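Local coordinates for protein lactate dehydrogenase (Eimeria maxima, PDB 6CT6) that probably catalyses the NADH-dependent interconversion of pyruvate and lactate, as its family does, and here holds NADH and the pyruvate analogue oxamate, at residues H177-M182 with I198-I203; M191-R196 with K225-G230; H280-P285 with D314-M319. One frame throughout, in Å; residues are numbered along the deposited sequence.

Contact 1 (H177-M182 with I198-I203)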
ATOM      1  N   HIS B 177      -8.028 -18.232   7.711  1.00 26.76           N
ATOM      2  CA  HIS B 177      -9.304 -17.925   8.350  1.00 33.25           C
ATOM      3  C   HIS B 177      -9.608 -18.894   9.486  1.00 28.58           C
ATOM      4  O   HIS B 177     -10.210 -18.506  10.493  1.00 29.82           O
ATOM      5  CB  HIS B 177     -10.425 -17.967   7.304  1.00 31.24           C
ATOM      6  CG  HIS B 177     -11.795 -17.737   7.864  1.00 31.71           C
ATOM      7  ND1 HIS B 177     -12.520 -18.726   8.496  1.00 30.84           N
ATOM      8  CD2 HIS B 177     -12.577 -16.633   7.875  1.00 33.35           C
ATOM      9  CE1 HIS B 177     -13.686 -18.238   8.879  1.00 32.53           C
ATOM     10  NE2 HIS B 177     -13.747 -16.970   8.511  1.00 34.97           N
ATOM     11  N   ASP B 178      -9.184 -20.148   9.351  1.00 29.57           N
ATOM     12  CA  ASP B 178      -9.528 -21.197  10.300  1.00 30.29           C
ATOM     13  C   ASP B 178      -8.352 -21.617  11.175  1.00 34.73           C
ATOM     14  O   ASP B 178      -8.425 -22.658  11.839  1.00 31.28           O
ATOM     15  CB  ASP B 178     -10.093 -22.400   9.544  1.00 27.01           C
ATOM     16  CG  ASP B 178     -11.272 -22.023   8.670  1.00 26.69           C
ATOM     17  OD1 ASP B 178     -12.184 -21.338   9.177  1.00 31.55           O
ATOM     18  OD2 ASP B 178     -11.283 -22.392   7.475  1.00 31.44           O
ATOM     19  N   VAL B 179      -7.272 -20.840  11.192  1.00 28.81           N
ATOM     20  CA  VAL B 179      -6.157 -21.051  12.107  1.00 27.33           C
ATOM     21  C   VAL B 179      -6.247 -19.975  13.179  1.00 29.05           C
ATOM     22  O   VAL B 179      -6.065 -18.785  12.891  1.00 32.46           O
ATOM     23  CB  VAL B 179      -4.802 -21.002  11.390  1.00 29.29           C
ATOM     24  CG1 VAL B 179      -3.665 -21.228  12.383  1.00 30.87           C
ATOM     25  CG2 VAL B 179      -4.747 -22.030  10.272  1.00 28.94           C
ATOM     26  N   GLN B 180      -6.532 -20.385  14.412  1.00 27.04           N
ATOM     27  CA  GLN B 180      -6.490 -19.489  15.559  1.00 26.03           C
ATOM     28  C   GLN B 180      -5.123 -19.608  16.217  1.00 34.46           C
ATOM     29  O   GLN B 180      -4.661 -20.719  16.502  1.00 30.99           O
ATOM     30  CB  GLN B 180      -7.596 -19.814  16.564  1.00 31.64           C
ATOM     31  CG  GLN B 180      -9.016 -19.546  16.072  1.00 29.84           C
ATOM     32  CD  GLN B 180      -9.497 -20.561  15.052  1.00 29.80           C
ATOM     33  OE1 GLN B 180      -9.344 -21.769  15.236  1.00 29.91           O
ATOM     34  NE2 GLN B 180     -10.082 -20.072  13.964  1.00 28.79           N
ATOM     35  N   GLY B 181      -4.476 -18.465  16.443  1.00 32.10           N
ATOM     36  CA  GLY B 181      -3.126 -18.445  16.971  1.00 29.35           C
ATOM     37  C   GLY B 181      -2.804 -17.135  17.657  1.00 36.14           C
ATOM     38  O   GLY B 181      -3.260 -16.076  17.212  1.00 30.64           O
ATOM     39  N   MET B 182      -2.023 -17.181  18.736  1.00 32.53           N
ATOM     40  CA  MET B 182      -1.712 -15.990  19.515  1.00 30.07           C
ATOM     41  C   MET B 182      -0.229 -15.937  19.851  1.00 32.42           C
ATOM     42  O   MET B 182       0.376 -16.957  20.198  1.00 31.88           O
ATOM     43  CB  MET B 182      -2.527 -15.947  20.806  1.00 28.64           C
ATOM     44  CG  MET B 182      -4.015 -15.769  20.586  1.00 33.27           C
ATOM     45  SD  MET B 182      -4.926 -15.634  22.134  1.00 36.05           S
ATOM     46  CE  MET B 182      -4.868 -17.337  22.687  1.00 36.56           C
ATOM     47  N   ILE B 198      -2.967 -23.019  19.807  1.00 29.23           N
ATOM     48  CA  ILE B 198      -3.288 -23.025  18.383  1.00 30.28           C
ATOM     49  C   ILE B 198      -4.449 -23.977  18.151  1.00 34.00           C
ATOM     50  O   ILE B 198      -4.420 -25.131  18.599  1.00 30.89           O
ATOM     51  CB  ILE B 198      -2.071 -23.442  17.540  1.00 28.81           C
ATOM     52  CG1 ILE B 198      -0.913 -22.450  17.708  1.00 31.81           C
ATOM     53  CG2 ILE B 198      -2.462 -23.562  16.059  1.00 31.26           C
ATOM     54  CD1 ILE B 198       0.388 -22.937  17.082  1.00 32.72           C
ATOM     55  N   THR B 199      -5.476 -23.507  17.445  1.00 31.76           N
ATOM     56  CA  THR B 199      -6.587 -24.367  17.070  1.00 30.24           C
ATOM     57  C   THR B 199      -6.895 -24.220  15.588  1.00 33.58           C
ATOM     58  O   THR B 199      -6.647 -23.175  14.978  1.00 30.70           O
ATOM     59  CB  THR B 199      -7.862 -24.072  17.881  1.00 32.34           C
ATOM     60  OG1 THR B 199      -8.368 -22.772  17.556  1.00 33.72           O
ATOM     61  CG2 THR B 199      -7.592 -24.163  19.379  1.00 32.89           C
ATOM     62  N   ILE B 200      -7.427 -25.296  15.020  1.00 32.89           N
ATOM     63  CA  ILE B 200      -7.968 -25.307  13.670  1.00 28.90           C
ATOM     64  C   ILE B 200      -9.485 -25.366  13.827  1.00 32.95           C
ATOM     65  O   ILE B 200     -10.052 -26.420  14.141  1.00 29.75           O
ATOM     66  CB  ILE B 200      -7.433 -26.483  12.845  1.00 28.27           C
ATOM     67  CG1 ILE B 200      -5.903 -26.571  12.933  1.00 30.69           C
ATOM     68  CG2 ILE B 200      -7.893 -26.366  11.396  1.00 28.52           C
ATOM     69  CD1 ILE B 200      -5.156 -25.316  12.500  1.00 28.94           C
ATOM     70  N   ASN B 201     -10.145 -24.228  13.621  1.00 29.28           N
ATOM     71  CA  ASN B 201     -11.571 -24.075  13.908  1.00 30.88           C
ATOM     72  C   ASN B 201     -11.922 -24.622  15.292  1.00 30.72           C
ATOM     73  O   ASN B 201     -12.914 -25.331  15.476  1.00 28.54           O
ATOM     74  CB  ASN B 201     -12.430 -24.742  12.837  1.00 28.16           C
ATOM     75  CG  ASN B 201     -13.884 -24.334  12.933  1.00 28.46           C
ATOM     76  OD1 ASN B 201     -14.193 -23.151  13.071  1.00 29.93           O
ATOM     77  ND2 ASN B 201     -14.786 -25.315  12.895  1.00 28.99           N
ATOM     78  N   GLY B 202     -11.100 -24.275  16.282  1.00 29.57           N
ATOM     79  CA  GLY B 202     -11.334 -24.707  17.644  1.00 33.62           C
ATOM     80  C   GLY B 202     -10.799 -26.082  17.981  1.00 31.08           C
ATOM     81  O   GLY B 202     -10.805 -26.460  19.162  1.00 35.46           O
ATOM     82  N   ILE B 203     -10.340 -26.844  16.993  1.00 31.59           N
ATOM     83  CA  ILE B 203      -9.749 -28.161  17.210  1.00 31.21           C
ATOM     84  C   ILE B 203      -8.310 -27.972  17.681  1.00 33.41           C
ATOM     85  O   ILE B 203      -7.510 -27.359  16.960  1.00 32.78           O
ATOM     86  CB  ILE B 203      -9.793 -29.007  15.928  1.00 29.26           C
ATOM     87  CG1 ILE B 203     -11.212 -29.032  15.342  1.00 31.14           C
ATOM     88  CG2 ILE B 203      -9.296 -30.424  16.202  1.00 31.82           C
ATOM     89  CD1 ILE B 203     -11.268 -29.522  13.912  1.00 28.87           C
TER
HETATM   90  O   HOH W   1     -12.309 -21.338  12.157  1.00 27.17           O

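Contact 2 (M191-R196 with K225-G230)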
ATOM      1  N   MET B 191       9.041 -12.488  22.765  1.00 41.46           N
ATOM      2  CA  MET B 191       7.642 -12.711  22.430  1.00 38.96           C
ATOM      3  C   MET B 191       7.319 -14.199  22.531  1.00 37.44           C
ATOM      4  O   MET B 191       8.159 -15.061  22.258  1.00 34.74           O
ATOM      5  CB  MET B 191       7.319 -12.182  21.028  1.00 39.97           C
ATOM      6  CG  MET B 191       7.858 -13.018  19.872  1.00 40.75           C
ATOM      7  SD  MET B 191       7.341 -12.397  18.251  1.00 37.27           S
ATOM      8  CE  MET B 191       8.174 -10.813  18.190  1.00 40.26           C
ATOM      9  N   LEU B 192       6.082 -14.495  22.932  1.00 36.63           N
ATOM     10  CA  LEU B 192       5.676 -15.847  23.312  1.00 34.29           C
ATOM     11  C   LEU B 192       4.589 -16.367  22.382  1.00 32.27           C
ATOM     12  O   LEU B 192       3.394 -16.144  22.627  1.00 34.70           O
ATOM     13  CB  LEU B 192       5.190 -15.860  24.759  1.00 35.78           C
ATOM     14  CG  LEU B 192       4.640 -17.179  25.302  1.00 35.73           C
ATOM     15  CD1 LEU B 192       5.619 -18.320  25.075  1.00 35.51           C
ATOM     16  CD2 LEU B 192       4.328 -17.024  26.779  1.00 38.09           C
ATOM     17  N   PRO B 193       4.951 -17.067  21.305  1.00 32.58           N
ATOM     18  CA  PRO B 193       3.938 -17.812  20.543  1.00 33.13           C
ATOM     19  C   PRO B 193       3.358 -18.932  21.394  1.00 34.93           C
ATOM     20  O   PRO B 193       4.084 -19.803  21.882  1.00 34.90           O
ATOM     21  CB  PRO B 193       4.721 -18.353  19.339  1.00 32.96           C
ATOM     22  CG  PRO B 193       5.961 -17.528  19.270  1.00 32.01           C
ATOM     23  CD  PRO B 193       6.276 -17.128  20.670  1.00 32.68           C
ATOM     24  N   LEU B 194       2.038 -18.898  21.578  1.00 31.58           N
ATOM     25  CA  LEU B 194       1.349 -19.844  22.458  1.00 30.93           C
ATOM     26  C   LEU B 194       0.966 -21.083  21.658  1.00 31.45           C
ATOM     27  O   LEU B 194      -0.178 -21.271  21.238  1.00 31.67           O
ATOM     28  CB  LEU B 194       0.132 -19.185  23.096  1.00 29.80           C
ATOM     29  CG  LEU B 194       0.419 -18.119  24.153  1.00 31.63           C
ATOM     30  CD1 LEU B 194      -0.870 -17.429  24.574  1.00 32.91           C
ATOM     31  CD2 LEU B 194       1.112 -18.726  25.363  1.00 37.24           C
ATOM     32  N   MET B 195       1.955 -21.960  21.466  1.00 30.28           N
ATOM     33  CA  MET B 195       1.753 -23.136  20.627  1.00 29.67           C
ATOM     34  C   MET B 195       0.661 -24.042  21.181  1.00 31.58           C
ATOM     35  O   MET B 195       0.010 -24.763  20.415  1.00 32.40           O
ATOM     36  CB  MET B 195       3.065 -23.907  20.486  1.00 32.55           C
ATOM     37  CG  MET B 195       4.245 -23.052  20.042  1.00 36.64           C
ATOM     38  SD  MET B 195       3.899 -22.064  18.567  1.00 33.83           S
ATOM     39  CE  MET B 195       4.075 -23.292  17.278  1.00 29.09           C
ATOM     40  N   ARG B 196       0.439 -24.016  22.497  1.00 30.90           N
ATOM     41  CA  ARG B 196      -0.573 -24.881  23.095  1.00 34.77           C
ATOM     42  C   ARG B 196      -1.985 -24.433  22.736  1.00 34.49           C
ATOM     43  O   ARG B 196      -2.909 -25.254  22.727  1.00 35.61           O
ATOM     44  CB  ARG B 196      -0.400 -24.913  24.615  1.00 33.14           C
ATOM     45  CG  ARG B 196      -1.463 -25.718  25.355  1.00 35.79           C
ATOM     46  CD  ARG B 196      -1.078 -25.950  26.814  1.00 37.68           C
ATOM     47  NE  ARG B 196      -1.215 -24.752  27.640  1.00 34.50           N
ATOM     48  CZ  ARG B 196      -2.318 -24.401  28.296  1.00 33.06           C
ATOM     49  NH1 ARG B 196      -3.410 -25.147  28.228  1.00 37.10           N
ATOM     50  NH2 ARG B 196      -2.330 -23.291  29.026  1.00 36.85           N
ATOM     51  N   LYS B 225      10.560 -19.450  13.934  1.00 36.94           N
ATOM     52  CA  LYS B 225      10.403 -18.561  12.791  1.00 38.92           C
ATOM     53  C   LYS B 225       9.470 -17.399  13.105  1.00 36.67           C
ATOM     54  O   LYS B 225       9.655 -16.298  12.573  1.00 37.65           O
ATOM     55  CB  LYS B 225       9.912 -19.353  11.576  1.00 33.87           C
ATOM     56  CG  LYS B 225      11.023 -20.127  10.853  1.00 42.16           C
ATOM     57  CD  LYS B 225      12.031 -19.168  10.209  1.00 61.37           C
ATOM     58  CE  LYS B 225      13.264 -19.863   9.647  1.00 63.67           C
ATOM     59  NZ  LYS B 225      14.323 -18.862   9.327  1.00 55.66           N
ATOM     60  N   THR B 226       8.484 -17.608  13.980  1.00 34.36           N
ATOM     61  CA  THR B 226       7.607 -16.511  14.381  1.00 32.03           C
ATOM     62  C   THR B 226       8.394 -15.406  15.074  1.00 33.61           C
ATOM     63  O   THR B 226       8.227 -14.220  14.766  1.00 32.80           O
ATOM     64  CB  THR B 226       6.495 -17.033  15.294  1.00 29.67           C
ATOM     65  OG1 THR B 226       5.705 -17.999  14.587  1.00 34.30           O
ATOM     66  CG2 THR B 226       5.596 -15.891  15.768  1.00 30.36           C
ATOM     67  N   LYS B 227       9.252 -15.776  16.027  1.00 36.11           N
ATOM     68  CA  LYS B 227      10.052 -14.776  16.726  1.00 35.99           C
ATOM     69  C   LYS B 227      11.021 -14.074  15.782  1.00 32.51           C
ATOM     70  O   LYS B 227      11.378 -12.912  16.009  1.00 36.68           O
ATOM     71  CB  LYS B 227      10.820 -15.430  17.880  1.00 37.02           C
ATOM     72  CG  LYS B 227       9.938 -16.129  18.911  1.00 39.15           C
ATOM     73  CD  LYS B 227      10.724 -17.154  19.724  1.00 43.82           C
ATOM     74  CE  LYS B 227      11.640 -16.498  20.746  1.00 49.27           C
ATOM     75  NZ  LYS B 227      11.050 -16.520  22.113  1.00 52.89           N
ATOM     76  N   GLN B 228      11.448 -14.754  14.720  1.00 34.26           N
ATOM     77  CA  GLN B 228      12.458 -14.234  13.805  1.00 40.16           C
ATOM     78  C   GLN B 228      11.877 -13.467  12.621  1.00 36.57           C
ATOM     79  O   GLN B 228      12.640 -12.818  11.894  1.00 31.54           O
ATOM     80  CB  GLN B 228      13.315 -15.386  13.264  1.00 35.09           C
ATOM     81  CG  GLN B 228      14.129 -16.109  14.321  1.00 41.18           C
ATOM     82  CD  GLN B 228      14.544 -17.501  13.886  1.00 47.48           C
ATOM     83  OE1 GLN B 228      14.491 -17.840  12.704  1.00 53.00           O
ATOM     84  NE2 GLN B 228      14.949 -18.321  14.848  1.00 49.49           N
ATOM     85  N   ALA B 229      10.559 -13.516  12.413  1.00 34.77           N
ATOM     86  CA  ALA B 229       9.985 -13.014  11.167  1.00 34.79           C
ATOM     87  C   ALA B 229      10.344 -11.553  10.925  1.00 34.59           C
ATOM     88  O   ALA B 229      10.701 -11.174   9.803  1.00 32.65           O
ATOM     89  CB  ALA B 229       8.469 -13.186  11.183  1.00 33.92           C
ATOM     90  N   GLY B 230      10.238 -10.713  11.956  1.00 30.52           N
ATOM     91  CA  GLY B 230      10.514  -9.298  11.771  1.00 36.98           C
ATOM     92  C   GLY B 230      11.932  -9.050  11.301  1.00 39.39           C
ATOM     93  O   GLY B 230      12.162  -8.329  10.327  1.00 36.27           O
TER

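Contact 3 (H280-P285 with D314-M319)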
ATOM      1  N   HIS B 280       1.946  -1.496  33.879  1.00 42.94           N
ATOM      2  CA  HIS B 280       2.571  -1.247  32.586  1.00 42.16           C
ATOM      3  C   HIS B 280       1.873  -2.099  31.533  1.00 41.74           C
ATOM      4  O   HIS B 280       0.875  -2.772  31.810  1.00 37.08           O
ATOM      5  CB  HIS B 280       4.088  -1.485  32.637  1.00 43.87           C
ATOM      6  CG  HIS B 280       4.497  -2.917  32.798  1.00 42.98           C
ATOM      7  ND1 HIS B 280       4.527  -3.809  31.747  1.00 40.92           N
ATOM      8  CD2 HIS B 280       4.948  -3.597  33.879  1.00 43.19           C
ATOM      9  CE1 HIS B 280       4.956  -4.982  32.177  1.00 42.06           C
ATOM     10  NE2 HIS B 280       5.216  -4.881  33.469  1.00 43.22           N
ATOM     11  N   TYR B 281       2.393  -2.039  30.311  1.00 36.02           N
ATOM     12  CA  TYR B 281       1.729  -2.601  29.145  1.00 37.57           C
ATOM     13  C   TYR B 281       2.344  -3.939  28.751  1.00 35.50           C
ATOM     14  O   TYR B 281       3.528  -4.197  28.986  1.00 35.53           O
ATOM     15  CB  TYR B 281       1.802  -1.624  27.968  1.00 33.55           C
ATOM     16  CG  TYR B 281       1.039  -0.343  28.210  1.00 34.39           C
ATOM     17  CD1 TYR B 281      -0.190  -0.119  27.608  1.00 31.98           C
ATOM     18  CD2 TYR B 281       1.540   0.636  29.055  1.00 34.53           C
ATOM     19  CE1 TYR B 281      -0.894   1.047  27.832  1.00 33.20           C
ATOM     20  CE2 TYR B 281       0.845   1.805  29.288  1.00 37.83           C
ATOM     21  CZ  TYR B 281      -0.373   2.006  28.675  1.00 33.15           C
ATOM     22  OH  TYR B 281      -1.071   3.169  28.905  1.00 37.40           O
ATOM     23  N   LEU B 282       1.517  -4.788  28.146  1.00 35.15           N
ATOM     24  CA  LEU B 282       1.949  -6.102  27.691  1.00 33.30           C
ATOM     25  C   LEU B 282       0.963  -6.598  26.642  1.00 32.06           C
ATOM     26  O   LEU B 282      -0.231  -6.300  26.706  1.00 32.21           O
ATOM     27  CB  LEU B 282       2.043  -7.096  28.855  1.00 34.95           C
ATOM     28  CG  LEU B 282       2.772  -8.415  28.592  1.00 34.80           C
ATOM     29  CD1 LEU B 282       4.275  -8.193  28.479  1.00 39.63           C
ATOM     30  CD2 LEU B 282       2.462  -9.431  29.682  1.00 38.87           C
ATOM     31  N   GLY B 283       1.479  -7.358  25.681  1.00 34.07           N
ATOM     32  CA  GLY B 283       0.645  -7.934  24.642  1.00 32.23           C
ATOM     33  C   GLY B 283      -0.252  -9.041  25.152  1.00 35.08           C
ATOM     34  O   GLY B 283       0.225 -10.136  25.462  1.00 34.34           O
ATOM     35  N   VAL B 284      -1.554  -8.773  25.250  1.00 30.72           N
ATOM     36  CA  VAL B 284      -2.512  -9.753  25.752  1.00 34.26           C
ATOM     37  C   VAL B 284      -3.776  -9.703  24.901  1.00 32.38           C
ATOM     38  O   VAL B 284      -4.070  -8.691  24.254  1.00 30.27           O
ATOM     39  CB  VAL B 284      -2.865  -9.509  27.234  1.00 31.63           C
ATOM     40  CG1 VAL B 284      -1.623  -9.629  28.101  1.00 35.08           C
ATOM     41  CG2 VAL B 284      -3.510  -8.138  27.416  1.00 30.50           C
ATOM     42  N   PRO B 285      -4.546 -10.791  24.895  1.00 34.25           N
ATOM     43  CA  PRO B 285      -5.826 -10.771  24.172  1.00 30.42           C
ATOM     44  C   PRO B 285      -6.818  -9.813  24.818  1.00 30.39           C
ATOM     45  O   PRO B 285      -7.051  -9.853  26.028  1.00 34.99           O
ATOM     46  CB  PRO B 285      -6.302 -12.227  24.250  1.00 35.87           C
ATOM     47  CG  PRO B 285      -5.556 -12.827  25.395  1.00 34.89           C
ATOM     48  CD  PRO B 285      -4.236 -12.127  25.433  1.00 32.24           C
ATOM     49  N   ASP B 314      10.035  -9.071  32.026  1.00 40.98           N
ATOM     50  CA  ASP B 314      11.330  -8.533  32.431  1.00 46.77           C
ATOM     51  C   ASP B 314      11.904  -7.616  31.358  1.00 45.79           C
ATOM     52  O   ASP B 314      12.503  -6.581  31.677  1.00 47.45           O
ATOM     53  CB  ASP B 314      12.307  -9.668  32.742  1.00 45.76           C
ATOM     54  CG  ASP B 314      11.912 -10.457  33.975  1.00 47.80           C
ATOM     55  OD1 ASP B 314      11.140  -9.928  34.805  1.00 42.51           O
ATOM     56  OD2 ASP B 314      12.379 -11.604  34.120  1.00 45.63           O
ATOM     57  N   GLU B 315      11.735  -7.975  30.083  1.00 44.29           N
ATOM     58  CA  GLU B 315      12.216  -7.113  29.008  1.00 42.13           C
ATOM     59  C   GLU B 315      11.568  -5.734  29.080  1.00 45.53           C
ATOM     60  O   GLU B 315      12.239  -4.715  28.878  1.00 47.76           O
ATOM     61  CB  GLU B 315      11.954  -7.760  27.647  1.00 45.60           C
ATOM     62  CG  GLU B 315      12.542  -6.981  26.472  1.00 43.39           C
ATOM     63  CD  GLU B 315      12.485  -7.746  25.162  1.00 47.75           C
ATOM     64  OE1 GLU B 315      12.399  -8.991  25.196  1.00 47.59           O
ATOM     65  OE2 GLU B 315      12.526  -7.097  24.096  1.00 53.70           O
ATOM     66  N   VAL B 316      10.268  -5.680  29.377  1.00 46.67           N
ATOM     67  CA  VAL B 316       9.587  -4.394  29.504  1.00 45.52           C
ATOM     68  C   VAL B 316      10.119  -3.629  30.711  1.00 49.60           C
ATOM     69  O   VAL B 316      10.400  -2.427  30.631  1.00 49.46           O
ATOM     70  CB  VAL B 316       8.062  -4.598  29.595  1.00 43.80           C
ATOM     71  CG1 VAL B 316       7.348  -3.272  29.866  1.00 40.69           C
ATOM     72  CG2 VAL B 316       7.535  -5.230  28.314  1.00 44.68           C
ATOM     73  N   LEU B 317      10.259  -4.313  31.848  1.00 43.26           N
ATOM     74  CA  LEU B 317      10.760  -3.655  33.051  1.00 50.10           C
ATOM     75  C   LEU B 317      12.181  -3.148  32.850  1.00 50.42           C
ATOM     76  O   LEU B 317      12.526  -2.048  33.297  1.00 47.97           O
ATOM     77  CB  LEU B 317      10.701  -4.618  34.234  1.00 48.71           C
ATOM     78  CG  LEU B 317       9.303  -5.055  34.671  1.00 46.72           C
ATOM     79  CD1 LEU B 317       9.407  -6.176  35.689  1.00 44.75           C
ATOM     80  CD2 LEU B 317       8.527  -3.879  35.242  1.00 44.37           C
ATOM     81  N   GLU B 318      13.025  -3.940  32.188  1.00 49.09           N
ATOM     82  CA  GLU B 318      14.375  -3.484  31.874  1.00 52.77           C
ATOM     83  C   GLU B 318      14.337  -2.184  31.079  1.00 51.29           C
ATOM     84  O   GLU B 318      15.166  -1.291  31.293  1.00 48.35           O
ATOM     85  CB  GLU B 318      15.125  -4.572  31.102  1.00 54.87           C
ATOM     86  CG  GLU B 318      16.641  -4.440  31.143  1.00 76.42           C
ATOM     87  CD  GLU B 318      17.348  -5.710  30.705  1.00 94.78           C
ATOM     88  OE1 GLU B 318      16.662  -6.642  30.232  1.00 85.43           O
ATOM     89  OE2 GLU B 318      18.588  -5.780  30.839  1.00 98.36           O
ATOM     90  N   MET B 319      13.373  -2.054  30.163  1.00 47.80           N
ATOM     91  CA  MET B 319      13.267  -0.836  29.365  1.00 46.22           C
ATOM     92  C   MET B 319      12.754   0.331  30.198  1.00 48.16           C
ATOM     93  O   MET B 319      13.192   1.474  30.008  1.00 46.46           O
ATOM     94  CB  MET B 319      12.357  -1.073  28.158  1.00 50.05           C
ATOM     95  CG  MET B 319      12.995  -1.898  27.045  1.00 53.36           C
ATOM     96  SD  MET B 319      12.011  -1.964  25.528  1.00 48.42           S
ATOM     97  CE  MET B 319      10.646  -3.016  26.022  1.00 47.26           C
TER

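Contact 1 (H177-M182 with I198-I203)
Q180 and T199 face each other as an antiparallel hydrogen-bonded pair, and their side chains repeat the link made by their backbones. Q180 N donates to T199 O over 2.8 Å, while T199 N returns the bond to Q180 O at 3.1 Å. Beside them T199 OG1 donates a hydrogen bond to Q180 OE1 at 2.7 Å, arriving in the amide plane on a lone pair. The glutamine reaches this hydroxyl because its chain bends at chi2 (73°), folding the amide back over the neighbouring strand. G202 N is the second donor to OE1, 3.2 Å away and well above the amide plane. G202 is the third residue of a type I' turn from I200 to I203, which joins strands 199-200 and 203-204 as a tight beta hairpin; glycine suits its positive phi, where a CB would strike the preceding carbonyl. N201 N closes the pairing on D178 O (2.9 Å). A water accepts a hydrogen bond from Q180 NE2 and donates to D178 OD1 and N201 OD1, tying three polar side chains together. On the other face of the sheet V179 CG2 and I200 CD1 lie side by side at 4.0 Å, branched aliphatic groups packed against helix 157-172.

Contact 2 (M191-R196 with K225-G230)
In the C-terminal domain, the edge strand 192-193 of the four-stranded antiparallel sheet packs on helix 216-237, with M191 and P193 meeting T226 and K227. The helix also carries G230 of the oxamate pocket, and M195, farther along the strand segment, lines the glucose site, so the two segments hold a residue of each pocket. M191 reaches along the helix surface: its CG touches K227 CG at 3.9 Å, the two side chains running alongside in opposite senses, and its SD rests 3.9 Å from K227 CA. An unbranched, flexible methionine can follow the helix backbone this closely. P193 presents its ring instead, with CG 3.9 Å from T226 CG2. This methyl stands opposite the backbone N (chi1 -61° for OG1), which leaves the hydroxyl to bond I222 O within the helix and gives the proline an apolar partner. Beyond them M167 of helix 157-172 and V183 of strand 179-184 also touch T226. K227 lends its aliphatic stem to the packing and bends at chi3 and chi4, bringing NZ in the carbonyl plane to M191 O, 3.2 Å away.

Contact 3 (H280-P285 with D314-M319)
This is a buried strand-on-helix packing in the C-terminal domain, where the start of strand 281-289 lies against the long helix 303-328 and H280 and V316 supply most of the surface. The H280 ring meets two neighbouring helix residues. V316 CG1 approaches obliquely from the opposite direction, 3.4 Å from H280 ND1 and 3.7 Å from H280 CE1. L317 comes across at about a right angle, placing CD2 3.8 Å from H280 CD2. The strand belongs to the mixed sheet that continues from the parallel Rossmann strands into antiparallel ones, and the chain turns a corner at H280 just before entering it. The imidazole suits that corner because it can pack against aliphatic groups through its ring atoms while ND1 serves as a donor: ND1 bonds Y281 O at 3.0 Å, from above the carbonyl plane, which fixes the rotation of the ring. With chi1 at 69° the ring sits between the backbone N and carbonyl carbon, close enough to reach the next peptide. L282 adds a looser touch, its CD1 4.4 Å from V316 CG2, and also packs on L309 and I313 of the same helix. Y281 sends its ring away from V316, to helix 134-145 and edge-to-face against Y270.

Overall arrangement
All three contacts lie in the C-terminal domain. Contacts 1 and 2, with centres 15 Å apart, interlock along the chain because their segments alternate: strands 179-184, 192-193 and 199-200 belong to one antiparallel sheet, and M182 O probably bonds L194 N between them. Contact 1 is the pairing inside that sheet, whereas contact 2 puts its edge strand on helix 216-237. Contact 3 follows both in sequence and belongs to the mixed sheet, 25 Å from contact 1 and 16 Å from contact 2 between centres; M182 SD touches P285 CB, joining the two sheets. Contact 2 carries G230 of the oxamate pocket and M195 of the glucose pocket, while contacts 1 and 3 are packing within the domain.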